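AT-less polyketide synthase (Streptomyces platensis subsp. rosaceus, PDB 4TKT) probably catalyses decarboxylative condensation of acyl and malonyl units, as ketosynthase domain KS6 of MgsF on the isomigrastatin assembly line. Local coordinates at residues A[14-18]-A[368-372]; A[207-213]-A[253-259]; A[310-314]-A[343-349]; A[336-340]-A[400-404]. All coordinates share one frame; numbering follows the deposited sequence.

Interaction 1: residues A[14-18]-A[368-372]; sequences MAGRY and IAGLA
In the thiolase fold of this ketosynthase, strand 9-17 of the N-terminal half sets M14, and Y18 just beyond the strand's end, against the buried helix 366-380 of the C-terminal half. The short axes of strand 14-17 and helix 368-372 pass 9.4 Å apart at 116°, and two side chains span the gap between the backbones. M14, a selenomethionine, meets the flank of the helix with its terminal methyl: with CG anti to the backbone N (chi1 -167°) and the chain extended beyond it, CE arrives 3.5 Å from A372 N and 3.7 Å from A372 CB. The same methyl also touches I368 CD1 and L371 CG, so one carbon is held by three residues of a single helical turn. Y18 brings its ring face and its OH. The methyl of A369 sits over one face in a CH-pi contact, CB being 3.9 Å from the centroid of the Y18 ring and 19° off its normal. The ring's opposite face is turned to the backbone of G16, where a beta carbon would lie only 2.8 Å from Y18 CE2. L24 of helix 24-32 also packs on M14 and A372, and F27 on A372 and the Y18 ring. With an alanine in place of Y18, the A369 methyl would probably lose the surface it rests on and a gap would open between the helix and G16. Beyond the ring, Y18 OH abuts the CG2 branch of I368 at 3.5 Å.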
loop_
_atom_site.group_PDB
_atom_site.type_symbol
_atom_site.label_atom_id
_atom_site.label_comp_id
_atom_site.label_asym_id
_atom_site.label_seq_id
_atom_site.Cartn_x
_atom_site.Cartn_y
_atom_site.Cartn_z
HETATM N N MSE A 14 -4.148 0.031 5.378
HETATM C CA MSE A 14 -3.447 0.103 4.104
HETATM C C MSE A 14 -2.475 1.269 4.035
HETATM O O MSE A 14 -2.736 2.346 4.567
HETATM C CB MSE A 14 -4.450 0.203 2.955
HETATM C CG MSE A 14 -3.836 -0.042 1.590
HETATM SE SE MSE A 14 -5.162 -0.180 0.164
HETATM C CE MSE A 14 -4.069 -1.150 -1.130
ATOM N N ALA A 15 -1.348 1.040 3.371
ATOM C CA ALA A 15 -0.393 2.100 3.094
ATOM C C ALA A 15 0.075 1.999 1.653
ATOM O O ALA A 15 0.150 0.904 1.092
ATOM C CB ALA A 15 0.780 2.026 4.042
ATOM N N GLY A 16 0.383 3.142 1.054
ATOM C CA GLY A 16 0.789 3.177 -0.337
ATOM C C GLY A 16 1.683 4.355 -0.660
ATOM O O GLY A 16 1.439 5.474 -0.211
ATOM N N ARG A 17 2.725 4.094 -1.439
ATOM C CA ARG A 17 3.645 5.131 -1.882
ATOM C C ARG A 17 3.903 4.958 -3.373
ATOM O O ARG A 17 4.649 4.073 -3.790
ATOM C CB ARG A 17 4.948 5.071 -1.087
ATOM C CG ARG A 17 5.930 6.181 -1.401
ATOM C CD ARG A 17 7.139 6.097 -0.484
ATOM N NE ARG A 17 8.193 7.030 -0.869
ATOM C CZ ARG A 17 9.352 7.144 -0.231
ATOM N NH1 ARG A 17 9.604 6.384 0.826
ATOM N NH2 ARG A 17 10.259 8.018 -0.647
ATOM N N TYR A 18 3.274 5.816 -4.169
ATOM C CA TYR A 18 3.205 5.631 -5.613
ATOM C C TYR A 18 3.690 6.891 -6.332
ATOM O O TYR A 18 3.802 7.944 -5.705
ATOM C CB TYR A 18 1.767 5.260 -5.998
ATOM C CG TYR A 18 1.315 3.990 -5.311
ATOM C CD1 TYR A 18 2.134 2.868 -5.297
ATOM C CD2 TYR A 18 0.099 3.920 -4.644
ATOM C CE1 TYR A 18 1.751 1.706 -4.661
ATOM C CE2 TYR A 18 -0.296 2.756 -3.999
ATOM C CZ TYR A 18 0.538 1.652 -4.015
ATOM O OH TYR A 18 0.172 0.484 -3.383
ATOM N N ILE A 368 -0.738 -4.168 -5.974
ATOM C CA ILE A 368 -1.087 -3.504 -4.721
ATOM C C ILE A 368 -1.505 -2.054 -4.993
ATOM O O ILE A 368 -2.368 -1.510 -4.308
ATOM C CB ILE A 368 0.077 -3.573 -3.692
ATOM C CG1 ILE A 368 -0.408 -3.174 -2.301
ATOM C CG2 ILE A 368 1.274 -2.734 -4.129
ATOM C CD1 ILE A 368 -1.424 -4.123 -1.723
ATOM N N ALA A 369 -0.915 -1.444 -6.016
ATOM C CA ALA A 369 -1.343 -0.123 -6.454
ATOM C C ALA A 369 -2.724 -0.216 -7.088
ATOM O O ALA A 369 -3.551 0.683 -6.935
ATOM C CB ALA A 369 -0.346 0.465 -7.434
ATOM N N GLY A 370 -2.961 -1.314 -7.798
ATOM C CA GLY A 370 -4.245 -1.572 -8.417
ATOM C C GLY A 370 -5.322 -1.803 -7.375
ATOM O O GLY A 370 -6.450 -1.336 -7.524
ATOM N N LEU A 371 -4.973 -2.526 -6.318
ATOM C CA LEU A 371 -5.897 -2.763 -5.218
ATOM C C LEU A 371 -6.262 -1.451 -4.539
ATOM O O LEU A 371 -7.408 -1.242 -4.146
ATOM C CB LEU A 371 -5.293 -3.731 -4.201
ATOM C CG LEU A 371 -6.153 -3.999 -2.968
ATOM C CD1 LEU A 371 -7.509 -4.543 -3.377
ATOM C CD2 LEU A 371 -5.453 -4.957 -2.023
ATOM N N ALA A 372 -5.275 -0.569 -4.413
ATOM C CA ALA A 372 -5.488 0.742 -3.812
ATOM C C ALA A 372 -6.512 1.549 -4.598
ATOM O O ALA A 372 -7.449 2.101 -4.023
ATOM C CB ALA A 372 -4.174 1.498 -3.722
#

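Interaction 2: residues A[207-213]-A[253-259]; sequences VALAGGV and VGAVLLR
A210 and V256 form the straightest rung of an antiparallel ladder between strands 208-214 and 252-260. V256 N donates to A210 O at 2.7 Å and A210 N returns a bond to V256 O, each donor nearly along the C=O axis. The backbones draw closest one step on, at the non-hydrogen-bonded pair G211 and A255, whose CA atoms are 3.9 Å apart. A side chain on G211 could not be fitted there, since its beta carbon would fall 2.1 Å from G254 O. The neighbouring G212 N to G254 O bond is bent, at 138°. Side chains pack on both faces: L209 CD1 meets L257 CD1 at 3.7 Å, the two side chains nearly perpendicular, L209 against A102 of helix 93-109 and L257 against L116 of helix 113-121, while A210 CB faces L258 CD1 toward helix 188-202. Packing is looser at the far end. There V207 CG1 comes only to 4.0 Å from R259 CD, and the extended arginine carries its guanidinium onward to salt bridges with D267 and D269. The buried backbone amides and carbonyls satisfy one another among apolar side chains, and the one charge, on R259, is probably balanced by the two aspartates.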
loop_
_atom_site.group_PDB
_atom_site.type_symbol
_atom_site.label_atom_id
_atom_site.label_comp_id
_atom_site.label_asym_id
_atom_site.label_seq_id
_atom_site.Cartn_x
_atom_site.Cartn_y
_atom_site.Cartn_z
ATOM N N VAL A 207 -3.262 -12.528 11.824
ATOM C CA VAL A 207 -3.299 -11.426 10.876
ATOM C C VAL A 207 -2.171 -11.600 9.877
ATOM O O VAL A 207 -1.219 -12.342 10.123
ATOM C CB VAL A 207 -3.171 -10.051 11.565
ATOM C CG1 VAL A 207 -4.183 -9.926 12.689
ATOM C CG2 VAL A 207 -1.759 -9.843 12.087
ATOM N N ALA A 208 -2.274 -10.915 8.746
ATOM C CA ALA A 208 -1.250 -11.026 7.724
ATOM C C ALA A 208 -1.007 -9.700 7.028
ATOM O O ALA A 208 -1.938 -9.026 6.587
ATOM C CB ALA A 208 -1.627 -12.091 6.709
ATOM N N LEU A 209 0.263 -9.333 6.945
ATOM C CA LEU A 209 0.682 -8.193 6.154
ATOM C C LEU A 209 1.023 -8.673 4.746
ATOM O O LEU A 209 1.886 -9.533 4.570
ATOM C CB LEU A 209 1.883 -7.512 6.802
ATOM C CG LEU A 209 2.115 -6.049 6.446
ATOM C CD1 LEU A 209 0.897 -5.231 6.823
ATOM C CD2 LEU A 209 3.353 -5.539 7.159
ATOM N N ALA A 210 0.331 -8.137 3.748
ATOM C CA ALA A 210 0.588 -8.517 2.366
ATOM C C ALA A 210 0.798 -7.283 1.505
ATOM O O ALA A 210 0.055 -6.310 1.615
ATOM C CB ALA A 210 -0.551 -9.357 1.819
ATOM N N GLY A 211 1.813 -7.322 0.651
ATOM C CA GLY A 211 2.096 -6.198 -0.219
ATOM C C GLY A 211 3.197 -6.475 -1.218
ATOM O O GLY A 211 3.715 -7.590 -1.301
ATOM N N GLY A 212 3.551 -5.448 -1.982
ATOM C CA GLY A 212 4.588 -5.557 -2.988
ATOM C C GLY A 212 5.461 -4.319 -3.031
ATOM O O GLY A 212 5.056 -3.242 -2.598
ATOM N N VAL A 213 6.670 -4.477 -3.552
ATOM C CA VAL A 213 7.595 -3.365 -3.678
ATOM C C VAL A 213 8.357 -3.470 -4.994
ATOM O O VAL A 213 8.765 -4.557 -5.406
ATOM C CB VAL A 213 8.586 -3.314 -2.491
ATOM C CG1 VAL A 213 9.280 -4.657 -2.306
ATOM C CG2 VAL A 213 9.602 -2.197 -2.677
ATOM N N VAL A 253 5.570 1.209 -3.558
ATOM C CA VAL A 253 5.570 0.364 -2.370
ATOM C C VAL A 253 4.191 0.416 -1.728
ATOM O O VAL A 253 3.664 1.497 -1.481
ATOM C CB VAL A 253 6.618 0.805 -1.327
ATOM C CG1 VAL A 253 6.773 -0.263 -0.259
ATOM C CG2 VAL A 253 7.958 1.093 -1.984
ATOM N N GLY A 254 3.606 -0.743 -1.455
ATOM C CA GLY A 254 2.291 -0.784 -0.845
ATOM C C GLY A 254 2.078 -2.035 -0.022
ATOM O O GLY A 254 2.770 -3.037 -0.213
ATOM N N ALA A 255 1.119 -1.977 0.897
ATOM C CA ALA A 255 0.790 -3.128 1.730
ATOM C C ALA A 255 -0.614 -3.028 2.317
ATOM O O ALA A 255 -1.167 -1.938 2.457
ATOM C CB ALA A 255 1.808 -3.281 2.846
ATOM N N VAL A 256 -1.185 -4.180 2.646
ATOM C CA VAL A 256 -2.455 -4.236 3.356
ATOM C C VAL A 256 -2.330 -5.150 4.566
ATOM O O VAL A 256 -1.572 -6.120 4.547
ATOM C CB VAL A 256 -3.601 -4.739 2.456
ATOM C CG1 VAL A 256 -4.045 -3.653 1.500
ATOM C CG2 VAL A 256 -3.178 -5.985 1.700
ATOM N N LEU A 257 -3.066 -4.827 5.625
ATOM C CA LEU A 257 -3.166 -5.711 6.776
ATOM C C LEU A 257 -4.433 -6.544 6.636
ATOM O O LEU A 257 -5.537 -6.002 6.587
ATOM C CB LEU A 257 -3.177 -4.915 8.083
ATOM C CG LEU A 257 -2.925 -5.720 9.363
ATOM C CD1 LEU A 257 -1.601 -6.460 9.282
ATOM C CD2 LEU A 257 -2.950 -4.820 10.586
ATOM N N LEU A 258 -4.268 -7.862 6.555
ATOM C CA LEU A 258 -5.392 -8.755 6.293
ATOM C C LEU A 258 -5.815 -9.535 7.532
ATOM O O LEU A 258 -4.992 -9.862 8.388
ATOM C CB LEU A 258 -5.045 -9.722 5.163
ATOM C CG LEU A 258 -4.683 -9.063 3.835
ATOM C CD1 LEU A 258 -4.458 -10.118 2.767
ATOM C CD2 LEU A 258 -5.771 -8.090 3.418
ATOM N N ARG A 259 -7.102 -9.851 7.602
ATOM C CA ARG A 259 -7.686 -10.461 8.788
ATOM C C ARG A 259 -9.053 -11.067 8.472
ATOM O O ARG A 259 -9.813 -10.497 7.692
ATOM C CB ARG A 259 -7.809 -9.412 9.892
ATOM C CG ARG A 259 -8.235 -9.955 11.225
ATOM C CD ARG A 259 -8.072 -8.922 12.314
ATOM N NE ARG A 259 -8.191 -9.541 13.626
ATOM C CZ ARG A 259 -8.236 -8.866 14.766
ATOM N NH1 ARG A 259 -8.177 -7.542 14.748
ATOM N NH2 ARG A 259 -8.344 -9.513 15.917
#

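Interaction 3: residues A[310-314]-A[343-349]; sequences VDPRD and FTDARNF
R313 lies along F349 where two surface loops of the ketosynthase meet: the 3-10 turn 312-314, which leads toward strand 317-319, and the irregular loop 343-349 between helix 328-340 and strand 350-353. The side chain of R313 bends at chi2 (57°), which lays its outer half over one face of the F349 ring. CD stands almost exactly above the ring centre, 4.0 Å from the centroid of F349 and 5° off the normal, a CH-pi contact. The guanidinium continues over the rim as an off-centre cation-pi stack: its plane is tilted 29° from that of the ring, and NH2 reaches within 3.4 Å of F349 CD2. A346 comes against the same arm obliquely, its CB 3.6 Å from R313 NE, while T344 CG2 touches the root of the chain at R313 CB. P312 and F343 form a second pair, their side chains set across one another. CG of P312 points into one face of the F343 ring, displaced toward the rim, and lies 3.3 Å from F343 CG, a tight CH-pi contact. The loops therefore join through ring faces, aliphatic carbons and one guanidinium, without hydrogen bonds between them. Inside the turn, D314 N bonds to D311 O. The O of P312 lies at the edge of the F349 ring, near its plane, 3.7 Å from F349 CE2.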
loop_
_atom_site.group_PDB
_atom_site.type_symbol
_atom_site.label_atom_id
_atom_site.label_comp_id
_atom_site.label_asym_id
_atom_site.label_seq_id
_atom_site.Cartn_x
_atom_site.Cartn_y
_atom_site.Cartn_z
ATOM N N VAL A 310 -19.550 -15.071 -5.908
ATOM C CA VAL A 310 -20.224 -13.876 -6.399
ATOM C C VAL A 310 -20.939 -14.136 -7.720
ATOM O O VAL A 310 -20.671 -15.128 -8.398
ATOM C CB VAL A 310 -19.231 -12.709 -6.593
ATOM C CG1 VAL A 310 -18.482 -12.428 -5.302
ATOM C CG2 VAL A 310 -18.256 -13.025 -7.712
ATOM N N ASP A 311 -21.856 -13.238 -8.070
ATOM C CA ASP A 311 -22.504 -13.250 -9.376
ATOM C C ASP A 311 -21.866 -12.164 -10.239
ATOM O O ASP A 311 -22.127 -10.980 -10.038
ATOM C CB ASP A 311 -24.012 -13.020 -9.238
ATOM C CG ASP A 311 -24.777 -13.299 -10.526
ATOM O OD1 ASP A 311 -24.160 -13.318 -11.612
ATOM O OD2 ASP A 311 -26.009 -13.494 -10.448
ATOM N N PRO A 312 -21.017 -12.569 -11.197
ATOM C CA PRO A 312 -20.246 -11.672 -12.068
ATOM C C PRO A 312 -21.071 -10.559 -12.712
ATOM O O PRO A 312 -20.510 -9.526 -13.076
ATOM C CB PRO A 312 -19.685 -12.614 -13.145
ATOM C CG PRO A 312 -20.162 -13.992 -12.791
ATOM C CD PRO A 312 -20.624 -13.972 -11.383
ATOM N N ARG A 313 -22.376 -10.763 -12.854
ATOM C CA ARG A 313 -23.256 -9.723 -13.377
ATOM C C ARG A 313 -23.272 -8.506 -12.446
ATOM O O ARG A 313 -23.516 -7.379 -12.880
ATOM C CB ARG A 313 -24.670 -10.276 -13.571
ATOM C CG ARG A 313 -25.689 -9.266 -14.085
ATOM C CD ARG A 313 -25.255 -8.634 -15.401
ATOM N NE ARG A 313 -26.209 -7.630 -15.868
ATOM C CZ ARG A 313 -26.214 -6.358 -15.475
ATOM N NH1 ARG A 313 -27.124 -5.517 -15.953
ATOM N NH2 ARG A 313 -25.314 -5.925 -14.604
ATOM N N ASP A 314 -22.983 -8.740 -11.169
ATOM C CA ASP A 314 -23.010 -7.679 -10.167
ATOM C C ASP A 314 -21.698 -6.902 -10.080
ATOM O O ASP A 314 -21.636 -5.875 -9.403
ATOM C CB ASP A 314 -23.347 -8.261 -8.794
ATOM C CG ASP A 314 -24.714 -8.914 -8.757
ATOM O OD1 ASP A 314 -25.651 -8.375 -9.383
ATOM O OD2 ASP A 314 -24.851 -9.969 -8.102
ATOM N N PHE A 343 -21.498 -16.824 -17.585
ATOM C CA PHE A 343 -22.487 -16.483 -16.570
ATOM C C PHE A 343 -23.603 -15.591 -17.102
ATOM O O PHE A 343 -24.777 -15.821 -16.810
ATOM C CB PHE A 343 -21.804 -15.808 -15.383
ATOM C CG PHE A 343 -20.792 -16.675 -14.694
ATOM C CD1 PHE A 343 -21.183 -17.577 -13.719
ATOM C CD2 PHE A 343 -19.447 -16.587 -15.021
ATOM C CE1 PHE A 343 -20.252 -18.379 -13.082
ATOM C CE2 PHE A 343 -18.511 -17.385 -14.386
ATOM C CZ PHE A 343 -18.914 -18.283 -13.417
ATOM N N THR A 344 -23.239 -14.570 -17.872
ATOM C CA THR A 344 -24.229 -13.660 -18.441
ATOM C C THR A 344 -23.882 -13.237 -19.861
ATOM O O THR A 344 -22.713 -13.211 -20.248
ATOM C CB THR A 344 -24.391 -12.386 -17.590
ATOM O OG1 THR A 344 -23.098 -11.887 -17.224
ATOM C CG2 THR A 344 -25.202 -12.672 -16.333
ATOM N N ASP A 345 -24.913 -12.896 -20.627
ATOM C CA ASP A 345 -24.743 -12.389 -21.982
ATOM C C ASP A 345 -24.920 -10.874 -22.006
ATOM O O ASP A 345 -25.020 -10.268 -23.072
ATOM C CB ASP A 345 -25.737 -13.055 -22.936
ATOM N N ALA A 346 -24.957 -10.271 -20.821
ATOM C CA ALA A 346 -25.176 -8.834 -20.688
ATOM C C ALA A 346 -24.019 -8.020 -21.267
ATOM O O ALA A 346 -22.891 -8.507 -21.370
ATOM C CB ALA A 346 -25.397 -8.472 -19.226
ATOM N N ARG A 347 -24.307 -6.776 -21.640
ATOM C CA ARG A 347 -23.312 -5.914 -22.268
ATOM C C ARG A 347 -23.235 -4.540 -21.611
ATOM O O ARG A 347 -24.257 -3.950 -21.264
ATOM C CB ARG A 347 -23.619 -5.750 -23.757
ATOM C CG ARG A 347 -23.427 -7.011 -24.581
ATOM C CD ARG A 347 -24.020 -6.856 -25.972
ATOM N NE ARG A 347 -23.706 -5.556 -26.556
ATOM C CZ ARG A 347 -24.611 -4.724 -27.063
ATOM N NH1 ARG A 347 -25.896 -5.058 -27.066
ATOM N NH2 ARG A 347 -24.232 -3.559 -27.572
ATOM N N ASN A 348 -22.010 -4.048 -21.439
ATOM C CA ASN A 348 -21.760 -2.672 -21.011
ATOM C C ASN A 348 -22.361 -2.312 -19.655
ATOM O O ASN A 348 -23.020 -1.282 -19.520
ATOM C CB ASN A 348 -22.284 -1.704 -22.073
ATOM C CG ASN A 348 -21.824 -2.070 -23.466
ATOM O OD1 ASN A 348 -20.666 -2.431 -23.672
ATOM N ND2 ASN A 348 -22.734 -1.992 -24.431
ATOM N N PHE A 349 -22.126 -3.153 -18.653
ATOM C CA PHE A 349 -22.636 -2.901 -17.308
ATOM C C PHE A 349 -21.500 -2.674 -16.316
ATOM O O PHE A 349 -21.713 -2.173 -15.210
ATOM C CB PHE A 349 -23.514 -4.066 -16.841
ATOM C CG PHE A 349 -22.803 -5.393 -16.808
ATOM C CD1 PHE A 349 -22.820 -6.230 -17.913
ATOM C CD2 PHE A 349 -22.123 -5.805 -15.672
ATOM C CE1 PHE A 349 -22.169 -7.452 -17.886
ATOM C CE2 PHE A 349 -21.469 -7.023 -15.640
ATOM C CZ PHE A 349 -21.493 -7.848 -16.748
#

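Interaction 4: residues A[336-340]-A[400-404]; sequences LNAAF and DSPFV
F340 and F403 supply the aromatic part of this contact, between the end of helix 328-340 and the segment that enters strand 403-405. Their planes stand at 86° and their centroids 5.3 Å apart, in an oblique pairing whose closest atoms are F340 CE2 and F403 CZ at 3.5 Å. P402 lies against both rings: its CB sits over one face of F340 in a CH-pi contact, 4.3 Å from the F340 centroid, and also over the centre of one F403 face. W305 of helix 294-308 adds an edge-to-face partner for F340.

Among the aliphatic contacts, L336 CB meets the edge of the F403 ring, 3.5 Å from CZ, the two side chains crossing at about a right angle. P402 CG rests on F340 CB at 3.7 Å. Replacing F340 by a serine would probably strip P402 of the ring face it lies on and leave F403 CZ with L336 but not its aromatic neighbour.

Polar groups take part without bonding across the contact: N337 OD1 lies against P402 CD at 3.2 Å and against S401 CB. S401 makes an ST turn, its OG accepting from F403 N at 3.2 Å while also bonded to F398 O, consistent with a fixed bend ahead of the strand.

L336 and F403 both reach I352 of strand 350-353. Such packing is typical of a beta-alpha-beta crossover: helix 328-340 links the parallel strands 317-319 and 350-353 and covers the outermost strand, 403-405, of the sheet.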
loop_
_atom_site.group_PDB
_atom_site.type_symbol
_atom_site.label_atom_id
_atom_site.label_comp_id
_atom_site.label_asym_id
_atom_site.label_seq_id
_atom_site.Cartn_x
_atom_site.Cartn_y
_atom_site.Cartn_z
ATOM N N LEU A 336 -11.266 -11.577 -20.356
ATOM C CA LEU A 336 -12.369 -11.112 -19.527
ATOM C C LEU A 336 -13.718 -11.468 -20.142
ATOM O O LEU A 336 -14.639 -11.875 -19.434
ATOM C CB LEU A 336 -12.268 -9.604 -19.313
ATOM C CG LEU A 336 -11.259 -9.139 -18.265
ATOM C CD1 LEU A 336 -10.955 -7.663 -18.435
ATOM C CD2 LEU A 336 -11.798 -9.412 -16.874
ATOM N N ASN A 337 -13.833 -11.311 -21.459
ATOM C CA ASN A 337 -15.066 -11.642 -22.165
ATOM C C ASN A 337 -15.432 -13.110 -21.999
ATOM O O ASN A 337 -16.591 -13.446 -21.758
ATOM C CB ASN A 337 -14.947 -11.310 -23.654
ATOM C CG ASN A 337 -14.952 -9.821 -23.925
ATOM O OD1 ASN A 337 -15.215 -9.017 -23.032
ATOM N ND2 ASN A 337 -14.673 -9.444 -25.168
ATOM N N ALA A 338 -14.434 -13.977 -22.130
ATOM C CA ALA A 338 -14.632 -15.411 -21.964
ATOM C C ALA A 338 -15.053 -15.739 -20.536
ATOM O O ALA A 338 -15.823 -16.672 -20.304
ATOM C CB ALA A 338 -13.366 -16.167 -22.332
ATOM N N ALA A 339 -14.546 -14.967 -19.581
ATOM C CA ALA A 339 -14.894 -15.155 -18.179
ATOM C C ALA A 339 -16.368 -14.850 -17.930
ATOM O O ALA A 339 -17.098 -15.674 -17.378
ATOM C CB ALA A 339 -14.019 -14.286 -17.296
ATOM N N PHE A 340 -16.800 -13.664 -18.344
ATOM C CA PHE A 340 -18.173 -13.226 -18.129
ATOM C C PHE A 340 -19.186 -14.043 -18.930
ATOM O O PHE A 340 -20.329 -14.212 -18.503
ATOM C CB PHE A 340 -18.318 -11.744 -18.484
ATOM C CG PHE A 340 -17.870 -10.809 -17.396
ATOM C CD1 PHE A 340 -18.731 -10.457 -16.370
ATOM C CD2 PHE A 340 -16.594 -10.272 -17.406
ATOM C CE1 PHE A 340 -18.326 -9.596 -15.372
ATOM C CE2 PHE A 340 -16.181 -9.408 -16.408
ATOM C CZ PHE A 340 -17.049 -9.069 -15.390
ATOM N N ASP A 400 -19.419 -4.644 -27.885
ATOM C CA ASP A 400 -19.846 -6.028 -27.708
ATOM C C ASP A 400 -19.041 -6.674 -26.586
ATOM O O ASP A 400 -18.322 -7.651 -26.799
ATOM C CB ASP A 400 -19.689 -6.817 -29.008
ATOM C CG ASP A 400 -20.355 -8.179 -28.948
ATOM O OD1 ASP A 400 -21.303 -8.346 -28.152
ATOM O OD2 ASP A 400 -19.930 -9.083 -29.700
ATOM N N SER A 401 -19.164 -6.110 -25.391
ATOM C CA SER A 401 -18.426 -6.585 -24.231
ATOM C C SER A 401 -19.203 -6.234 -22.968
ATOM O O SER A 401 -20.124 -5.420 -23.014
ATOM C CB SER A 401 -17.027 -5.967 -24.196
ATOM O OG SER A 401 -17.081 -4.622 -23.751
ATOM N N PRO A 402 -18.844 -6.851 -21.831
ATOM C CA PRO A 402 -19.498 -6.465 -20.576
ATOM C C PRO A 402 -19.105 -5.066 -20.117
ATOM O O PRO A 402 -19.715 -4.538 -19.190
ATOM C CB PRO A 402 -18.991 -7.510 -19.574
ATOM C CG PRO A 402 -18.490 -8.640 -20.400
ATOM C CD PRO A 402 -17.972 -8.025 -21.657
ATOM N N PHE A 403 -18.108 -4.472 -20.765
ATOM C CA PHE A 403 -17.445 -3.300 -20.210
ATOM C C PHE A 403 -17.773 -1.969 -20.876
ATOM O O PHE A 403 -18.274 -1.913 -21.999
ATOM C CB PHE A 403 -15.930 -3.501 -20.256
ATOM C CG PHE A 403 -15.478 -4.798 -19.665
ATOM C CD1 PHE A 403 -15.561 -5.016 -18.301
ATOM C CD2 PHE A 403 -14.966 -5.798 -20.472
ATOM C CE1 PHE A 403 -15.144 -6.211 -17.752
ATOM C CE2 PHE A 403 -14.547 -6.994 -19.929
ATOM C CZ PHE A 403 -14.636 -7.201 -18.566
ATOM N N VAL A 404 -17.484 -0.901 -20.139
ATOM C CA VAL A 404 -17.446 0.456 -20.668
ATOM C C VAL A 404 -16.174 1.124 -20.156
ATOM O O VAL A 404 -15.986 1.266 -18.947
ATOM C CB VAL A 404 -18.674 1.285 -20.250
ATOM C CG1 VAL A 404 -18.475 2.746 -20.618
ATOM C CG2 VAL A 404 -19.932 0.737 -20.897
#

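Overall arrangement
Interactions 1 and 2 are buried near the centre of the chain and share neighbouring strands of the N-terminal half, 9-17 and 252-260, with R17 N 2.8 Å from V253 O. Interaction 4 is also buried, though far from that centre, and reaches the outermost strand 403-405; interaction 3 lies beside it in loops and is the one surface contact. Their centres are 8 Å apart and each about 30 Å from that of interaction 2. They touch through the backbone, F349 N lying 2.8 Å from P402 O. The chemistry follows the place: backbone hydrogen bonds in interaction 2, methyl and tyrosine packing in interaction 1, aromatic and proline contacts in interaction 4, and an arginine laid over phenylalanine in interaction 3.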